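Local coordinates for protein secretin XcpQ (Pseudomonas aeruginosa, PDB 4E9J) that forms the outer-membrane channel through which the type II secretion system exports proteins such as elastase LasB and is represented here by its periplasmic N0, N1 and N2 domains, at residues Y70-S75 / L113-I118; G140-V145 / N149-S154. One frame throughout, in Å; residues are numbered along the deposited sequence.

Interaction 1 (Y70-S75 / L113-I118); sequences YQLFLS and LETRVI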
ATOM      1  N   TYR A  70       9.010   4.842 -18.373  1.00 30.91           N
ATOM      2  CA  TYR A  70       8.328   3.558 -18.354  1.00 32.42           C
ATOM      3  C   TYR A  70       7.506   3.394 -17.060  1.00 34.04           C
ATOM      4  O   TYR A  70       6.375   2.919 -17.127  1.00 33.98           O
ATOM      5  CB  TYR A  70       9.316   2.404 -18.536  1.00 36.51           C
ATOM      6  CG  TYR A  70       8.605   1.117 -18.889  1.00 39.46           C
ATOM      7  CD1 TYR A  70       8.107   0.898 -20.172  1.00 41.65           C
ATOM      8  CD2 TYR A  70       8.348   0.155 -17.921  1.00 40.97           C
ATOM      9  CE1 TYR A  70       7.419  -0.276 -20.497  1.00 42.13           C
ATOM     10  CE2 TYR A  70       7.671  -1.026 -18.237  1.00 42.60           C
ATOM     11  CZ  TYR A  70       7.192  -1.227 -19.525  1.00 51.15           C
ATOM     12  OH  TYR A  70       6.499  -2.367 -19.868  1.00 59.21           O
ATOM     13  N   GLN A  71       8.033   3.848 -15.902  1.00 29.55           N
ATOM     14  CA  GLN A  71       7.269   3.813 -14.643  1.00 29.69           C
ATOM     15  C   GLN A  71       6.007   4.699 -14.768  1.00 33.14           C
ATOM     16  O   GLN A  71       4.920   4.298 -14.344  1.00 31.78           O
ATOM     17  CB  GLN A  71       8.110   4.303 -13.442  1.00 31.91           C
ATOM     18  CG  GLN A  71       9.220   3.361 -12.998  1.00 49.38           C
ATOM     19  CD  GLN A  71      10.020   4.015 -11.889  1.00 67.48           C
ATOM     20  OE1 GLN A  71       9.493   4.315 -10.807  1.00 61.91           O
ATOM     21  NE2 GLN A  71      11.290   4.310 -12.139  1.00 55.32           N
ATOM     22  N   LEU A  72       6.149   5.897 -15.364  1.00 28.90           N
ATOM     23  CA  LEU A  72       5.022   6.800 -15.578  1.00 27.43           C
ATOM     24  C   LEU A  72       3.963   6.126 -16.495  1.00 26.87           C
ATOM     25  O   LEU A  72       2.772   6.190 -16.207  1.00 25.50           O
ATOM     26  CB  LEU A  72       5.505   8.127 -16.149  1.00 28.15           C
ATOM     27  CG  LEU A  72       4.441   9.114 -16.625  1.00 32.31           C
ATOM     28  CD1 LEU A  72       3.544   9.530 -15.471  1.00 33.40           C
ATOM     29  CD2 LEU A  72       5.093  10.336 -17.266  1.00 32.95           C
ATOM     30  N   PHE A  73       4.409   5.448 -17.554  1.00 22.76           N
ATOM     31  CA  PHE A  73       3.529   4.674 -18.450  1.00 22.84           C
ATOM     32  C   PHE A  73       2.709   3.648 -17.668  1.00 29.04           C
ATOM     33  O   PHE A  73       1.501   3.579 -17.841  1.00 28.07           O
ATOM     34  CB  PHE A  73       4.361   3.975 -19.538  1.00 24.19           C
ATOM     35  CG  PHE A  73       3.689   2.830 -20.259  1.00 24.73           C
ATOM     36  CD1 PHE A  73       2.637   3.061 -21.136  1.00 27.12           C
ATOM     37  CD2 PHE A  73       4.170   1.538 -20.139  1.00 29.02           C
ATOM     38  CE1 PHE A  73       2.074   2.014 -21.877  1.00 27.62           C
ATOM     39  CE2 PHE A  73       3.587   0.487 -20.858  1.00 32.28           C
ATOM     40  CZ  PHE A  73       2.526   0.731 -21.706  1.00 29.29           C
ATOM     41  N   LEU A  74       3.363   2.877 -16.774  1.00 30.93           N
ATOM     42  CA  LEU A  74       2.659   1.858 -15.965  1.00 30.31           C
ATOM     43  C   LEU A  74       1.630   2.479 -15.032  1.00 32.16           C
ATOM     44  O   LEU A  74       0.551   1.919 -14.861  1.00 32.74           O
ATOM     45  CB  LEU A  74       3.658   1.018 -15.173  1.00 30.99           C
ATOM     46  CG  LEU A  74       4.639   0.167 -15.981  1.00 35.35           C
ATOM     47  CD1 LEU A  74       5.545  -0.628 -15.047  1.00 37.83           C
ATOM     48  CD2 LEU A  74       3.930  -0.730 -16.945  1.00 37.23           C
ATOM     49  N   SER A  75       1.948   3.650 -14.454  1.00 26.63           N
ATOM     50  CA  SER A  75       1.054   4.389 -13.580  1.00 26.72           C
ATOM     51  C   SER A  75      -0.157   4.872 -14.352  1.00 31.72           C
ATOM     52  O   SER A  75      -1.264   4.815 -13.829  1.00 31.37           O
ATOM     53  CB  SER A  75       1.760   5.579 -12.933  1.00 30.38           C
ATOM     54  OG  SER A  75       2.390   5.188 -11.724  1.00 40.89           O
ATOM     55  N   LEU A 113      -9.226  12.511 -15.769  1.00 49.90           N
ATOM     56  CA  LEU A 113      -8.179  12.225 -14.785  1.00 47.50           C
ATOM     57  C   LEU A 113      -6.831  12.664 -15.321  1.00 45.64           C
ATOM     58  O   LEU A 113      -6.496  12.355 -16.466  1.00 43.71           O
ATOM     59  CB  LEU A 113      -8.119  10.717 -14.460  1.00 47.16           C
ATOM     60  CG  LEU A 113      -9.382  10.100 -13.887  1.00 51.54           C
ATOM     61  CD1 LEU A 113      -9.135   8.668 -13.477  1.00 52.01           C
ATOM     62  CD2 LEU A 113      -9.904  10.901 -12.720  1.00 52.85           C
ATOM     63  N   GLU A 114      -6.057  13.391 -14.501  1.00 39.08           N
ATOM     64  CA  GLU A 114      -4.702  13.784 -14.873  1.00 36.12           C
ATOM     65  C   GLU A 114      -3.736  12.937 -14.064  1.00 35.05           C
ATOM     66  O   GLU A 114      -3.980  12.722 -12.887  1.00 31.62           O
ATOM     67  CB  GLU A 114      -4.430  15.275 -14.627  1.00 37.22           C
ATOM     68  CG  GLU A 114      -2.997  15.704 -14.956  1.00 39.67           C
ATOM     69  CD  GLU A 114      -2.623  17.144 -14.654  1.00 65.02           C
ATOM     70  OE1 GLU A 114      -3.519  18.017 -14.660  1.00 52.11           O
ATOM     71  OE2 GLU A 114      -1.417  17.405 -14.440  1.00 60.97           O
ATOM     72  N   THR A 115      -2.656  12.435 -14.703  1.00 32.38           N
ATOM     73  CA  THR A 115      -1.553  11.716 -14.061  1.00 30.61           C
ATOM     74  C   THR A 115      -0.358  12.684 -14.029  1.00 34.34           C
ATOM     75  O   THR A 115       0.237  12.946 -15.077  1.00 32.79           O
ATOM     76  CB  THR A 115      -1.236  10.439 -14.797  1.00 39.46           C
ATOM     77  OG1 THR A 115      -2.411   9.622 -14.801  1.00 38.41           O
ATOM     78  CG2 THR A 115      -0.071   9.685 -14.155  1.00 39.08           C
ATOM     79  N   ARG A 116      -0.017  13.226 -12.839  1.00 28.73           N
ATOM     80  CA  ARG A 116       1.043  14.207 -12.689  1.00 28.54           C
ATOM     81  C   ARG A 116       2.219  13.681 -11.863  1.00 32.85           C
ATOM     82  O   ARG A 116       1.987  13.027 -10.854  1.00 31.75           O
ATOM     83  CB  ARG A 116       0.482  15.459 -11.987  1.00 27.38           C
ATOM     84  CG  ARG A 116       1.429  16.633 -12.130  1.00 33.49           C
ATOM     85  CD  ARG A 116       0.983  17.846 -11.385  1.00 34.77           C
ATOM     86  NE  ARG A 116      -0.186  18.468 -12.006  1.00 45.32           N
ATOM     87  CZ  ARG A 116      -0.753  19.585 -11.580  1.00 56.79           C
ATOM     88  NH1 ARG A 116      -0.278  20.211 -10.504  1.00 40.38           N
ATOM     89  NH2 ARG A 116      -1.818  20.079 -12.211  1.00 45.46           N
ATOM     90  N   VAL A 117       3.467  13.969 -12.277  1.00 29.52           N
ATOM     91  CA  VAL A 117       4.670  13.631 -11.523  1.00 28.81           C
ATOM     92  C   VAL A 117       5.006  14.879 -10.705  1.00 33.59           C
ATOM     93  O   VAL A 117       5.066  15.978 -11.255  1.00 33.47           O
ATOM     94  CB  VAL A 117       5.853  13.240 -12.440  1.00 31.88           C
ATOM     95  CG1 VAL A 117       7.100  12.925 -11.612  1.00 31.39           C
ATOM     96  CG2 VAL A 117       5.507  12.048 -13.318  1.00 30.84           C
ATOM     97  N   ILE A 118       5.194  14.720  -9.399  1.00 31.44           N
ATOM     98  CA  ILE A 118       5.487  15.812  -8.464  1.00 31.09           C
ATOM     99  C   ILE A 118       6.861  15.541  -7.911  1.00 35.71           C
ATOM    100  O   ILE A 118       7.038  14.552  -7.217  1.00 34.59           O
ATOM    101  CB  ILE A 118       4.426  15.893  -7.322  1.00 35.05           C
ATOM    102  CG1 ILE A 118       3.013  16.115  -7.910  1.00 36.46           C
ATOM    103  CG2 ILE A 118       4.751  17.038  -6.357  1.00 35.78           C
ATOM    104  CD1 ILE A 118       1.859  16.204  -6.874  1.00 44.75           C
TER
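Thr115 and Val117 meet one methyl group of Leu72, and that three-residue cluster is the whole of the close contact between helix residues 70-75 and residues 113-118. Before it, Glu114 takes no part in the helix contact and bonds through OE1 to Ser157 OG. At Thr115 the methyl CG2 comes to 3.9 Å from Leu72 CD1, the two side chains sliding past each other in opposite directions. The chi1 of -59° sends CG2 to the helix and OG1 off to Ser154 OG. Arg116 turns away from the helix; its NE forms a nearly straight salt bridge of 2.9 Å (172°) with Glu114 OE2, which lies in the guanidinium plane, while NE approaches from above the carboxylate plane. A second salt bridge joins NH1 to Glu164. Val117 then offers CG2 to the same Leu72 CD1, also at 3.9 Å. With CG anti to the backbone N (chi1 171°), Leu72 brings CD1 to both methyls; it also rests on Val58 of strand 55-61. With only 146 Å² buried, summed over both sides, this is a small, buried helix-on-sheet contact in which an N0 helix packs on the first strand of N1, at the junction of two secretin periplasmic domains.

Interaction 2 (G140-V145 / N149-S154); sequences GHLAAV and NALIIS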
ATOM      1  N   GLY A 140      -8.264   7.223  -7.756  1.00 45.61           N
ATOM      2  CA  GLY A 140      -6.960   7.765  -8.078  1.00 43.57           C
ATOM      3  C   GLY A 140      -5.826   6.776  -7.986  1.00 42.50           C
ATOM      4  O   GLY A 140      -6.017   5.579  -7.792  1.00 40.74           O
ATOM      5  N   HIS A 141      -4.626   7.303  -8.127  1.00 37.70           N
ATOM      6  CA  HIS A 141      -3.412   6.508  -8.129  1.00 35.47           C
ATOM      7  C   HIS A 141      -2.335   7.267  -7.418  1.00 37.73           C
ATOM      8  O   HIS A 141      -2.254   8.481  -7.537  1.00 36.10           O
ATOM      9  CB  HIS A 141      -2.971   6.241  -9.573  1.00 36.27           C
ATOM     10  CG  HIS A 141      -1.768   5.376  -9.728  1.00 38.88           C
ATOM     11  ND1 HIS A 141      -1.850   4.005  -9.700  1.00 40.38           N
ATOM     12  CD2 HIS A 141      -0.483   5.730  -9.922  1.00 40.77           C
ATOM     13  CE1 HIS A 141      -0.614   3.562  -9.867  1.00 40.19           C
ATOM     14  NE2 HIS A 141       0.238   4.565 -10.031  1.00 40.50           N
ATOM     15  N   LEU A 142      -1.488   6.557  -6.696  1.00 34.78           N
ATOM     16  CA  LEU A 142      -0.348   7.169  -6.043  1.00 35.97           C
ATOM     17  C   LEU A 142       0.788   6.170  -6.092  1.00 41.19           C
ATOM     18  O   LEU A 142       0.610   5.045  -5.660  1.00 39.85           O
ATOM     19  CB  LEU A 142      -0.678   7.599  -4.604  1.00 36.16           C
ATOM     20  CG  LEU A 142       0.468   8.217  -3.799  1.00 40.57           C
ATOM     21  CD1 LEU A 142       0.951   9.521  -4.427  1.00 42.34           C
ATOM     22  CD2 LEU A 142       0.021   8.485  -2.350  1.00 40.98           C
ATOM     23  N   ALA A 143       1.929   6.566  -6.678  1.00 38.66           N
ATOM     24  CA  ALA A 143       3.122   5.721  -6.786  1.00 37.63           C
ATOM     25  C   ALA A 143       4.376   6.554  -6.558  1.00 40.05           C
ATOM     26  O   ALA A 143       4.385   7.740  -6.872  1.00 37.82           O
ATOM     27  CB  ALA A 143       3.188   5.068  -8.161  1.00 38.17           C
ATOM     28  N   ALA A 144       5.435   5.923  -6.025  1.00 36.60           N
ATOM     29  CA  ALA A 144       6.732   6.560  -5.818  1.00 36.43           C
ATOM     30  C   ALA A 144       7.655   6.304  -7.008  1.00 38.32           C
ATOM     31  O   ALA A 144       7.593   5.234  -7.625  1.00 37.98           O
ATOM     32  CB  ALA A 144       7.390   6.015  -4.557  1.00 37.44           C
ATOM     33  N   VAL A 145       8.518   7.280  -7.316  1.00 34.92           N
ATOM     34  CA  VAL A 145       9.582   7.176  -8.330  1.00 34.36           C
ATOM     35  C   VAL A 145      10.855   7.552  -7.547  1.00 38.43           C
ATOM     36  O   VAL A 145      11.290   8.707  -7.578  1.00 35.47           O
ATOM     37  CB  VAL A 145       9.358   8.085  -9.565  1.00 38.95           C
ATOM     38  CG1 VAL A 145      10.450   7.860 -10.613  1.00 39.47           C
ATOM     39  CG2 VAL A 145       7.988   7.842 -10.177  1.00 39.48           C
ATOM     40  N   ASN A 149      13.142  11.059  -6.973  1.00 34.36           N
ATOM     41  CA  ASN A 149      12.557  11.564  -5.728  1.00 33.01           C
ATOM     42  C   ASN A 149      11.232  12.290  -6.029  1.00 33.75           C
ATOM     43  O   ASN A 149      10.984  13.431  -5.607  1.00 32.12           O
ATOM     44  CB  ASN A 149      13.530  12.421  -4.908  1.00 33.46           C
ATOM     45  CG  ASN A 149      13.156  12.420  -3.450  1.00 44.35           C
ATOM     46  OD1 ASN A 149      13.067  11.359  -2.838  1.00 35.51           O
ATOM     47  ND2 ASN A 149      12.940  13.568  -2.839  1.00 35.87           N
ATOM     48  N   ALA A 150      10.391  11.589  -6.798  1.00 29.71           N
ATOM     49  CA  ALA A 150       9.127  12.106  -7.251  1.00 29.58           C
ATOM     50  C   ALA A 150       7.991  11.159  -6.916  1.00 31.73           C
ATOM     51  O   ALA A 150       8.198   9.965  -6.675  1.00 31.52           O
ATOM     52  CB  ALA A 150       9.187  12.351  -8.764  1.00 30.70           C
ATOM     53  N   LEU A 151       6.783  11.717  -6.903  1.00 28.33           N
ATOM     54  CA  LEU A 151       5.528  11.002  -6.677  1.00 29.17           C
ATOM     55  C   LEU A 151       4.734  11.069  -7.980  1.00 30.97           C
ATOM     56  O   LEU A 151       4.725  12.116  -8.596  1.00 30.27           O
ATOM     57  CB  LEU A 151       4.687  11.741  -5.612  1.00 29.94           C
ATOM     58  CG  LEU A 151       5.180  11.699  -4.188  1.00 36.84           C
ATOM     59  CD1 LEU A 151       4.417  12.691  -3.322  1.00 36.68           C
ATOM     60  CD2 LEU A 151       5.058  10.303  -3.610  1.00 40.61           C
ATOM     61  N   ILE A 152       4.011  10.017  -8.333  1.00 28.05           N
ATOM     62  CA  ILE A 152       3.084  10.032  -9.462  1.00 28.95           C
ATOM     63  C   ILE A 152       1.708  10.002  -8.826  1.00 32.96           C
ATOM     64  O   ILE A 152       1.426   9.055  -8.106  1.00 32.05           O
ATOM     65  CB  ILE A 152       3.224   8.858 -10.430  1.00 32.08           C
ATOM     66  CG1 ILE A 152       4.557   8.893 -11.148  1.00 31.59           C
ATOM     67  CG2 ILE A 152       2.053   8.902 -11.474  1.00 34.47           C
ATOM     68  CD1 ILE A 152       4.970   7.572 -11.708  1.00 34.26           C
ATOM     69  N   ILE A 153       0.868  11.016  -9.087  1.00 29.04           N
ATOM     70  CA  ILE A 153      -0.506  11.087  -8.580  1.00 29.60           C
ATOM     71  C   ILE A 153      -1.501  11.161  -9.746  1.00 31.37           C
ATOM     72  O   ILE A 153      -1.290  11.957 -10.647  1.00 28.91           O
ATOM     73  CB  ILE A 153      -0.682  12.350  -7.689  1.00 33.69           C
ATOM     74  CG1 ILE A 153       0.390  12.376  -6.577  1.00 36.19           C
ATOM     75  CG2 ILE A 153      -2.138  12.442  -7.127  1.00 34.59           C
ATOM     76  CD1 ILE A 153      -0.039  12.977  -5.167  1.00 48.58           C
ATOM     77  N   SER A 154      -2.616  10.428  -9.660  1.00 27.72           N
ATOM     78  CA  SER A 154      -3.709  10.527 -10.620  1.00 29.53           C
ATOM     79  C   SER A 154      -4.968  11.041  -9.929  1.00 35.71           C
ATOM     80  O   SER A 154      -5.388  10.456  -8.947  1.00 37.55           O
ATOM     81  CB  SER A 154      -4.013   9.203 -11.304  1.00 30.29           C
ATOM     82  OG  SER A 154      -2.900   8.782 -12.065  1.00 32.77           O
TER
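An antiparallel beta hairpin of the N1 domain joins strands 141-145 and 150-154; the axes of these short strand segments approach to 4.6 Å, with 171° between their N-to-C directions. Three hydrogen-bonded pairs set the register. At Ala143 and Ile152 both bonds are sound: Ile152 N reaches Ala143 O at 2.7 Å, almost straight at 176°, and Ala143 N returns a bond to Ile152 O in the carbonyl plane. The His141-Ser154 pair is uneven, since Ser154 N binds His141 O at 2.9 Å whereas the reverse bond, His141 N to Ser154 O, is weak at 3.3 Å. Next to the turn, Val145 N binds Ala150 O at 2.8 Å. The return bond, Ala150 N to Val145 O, is longer at 3.1 Å; it is nearly straight at the hydrogen, but the donor stands above the carbonyl plane. Asn149 faces Val145 together with Ala150, a G1 beta bulge, and is tied by its side-chain amide to Val120, Ser123 and Val125. N1 runs beta-alpha-beta-beta-alpha, as in the KH-like N1 domains of secretins, and its helices 125-132 and 157-171 pack against the sheet face bearing Leu142, Leu151 and Ile153. There Leu142 CD1 lies 3.6 Å from Ile153 CG1, the two side chains side by side and pointing the same way; Ile132 touches both. On the other face, His141, Ala143, Ile152 and Ser154 meet helix 66-79 of N0. Val145 and Ala150 share this face, and Val145 CG2 presses on Ile152 CD1 at 3.4 Å, tighter than normal van der Waals contact. A chi1 of -66° on Ile152 sets CG1 anti to the carbonyl carbon, and CD1 extends from it to Val145. Ser154 OG lies against His141 CB and is bonded to both Thr79 and Thr115, while NE2 of His141 makes a probable hydrogen bond with Ser75 OG.

How the interactions relate
Interactions 1 and 2 have centres about 7 Å apart and follow in series along the chain, the first closing before the second opens. They share one sheet: strand 114-119 lies between strand 55-61 of N0, to which it is parallel, and strand 150-155 of N1, to which it is antiparallel. Ile118 N lies 2.8 Å from Leu151 O, a probable hydrogen bond in that antiparallel pairing, and Thr115 CG2 packs on Ile152 CG2 at 3.5 Å, again strand to strand. Helix 66-79 lies against the sheet on the face bearing Ile152 and His141, and so takes part in both contacts. N0 and N1 are thus joined through one continuous sheet and through helix 66-79 of N0 lying against N1.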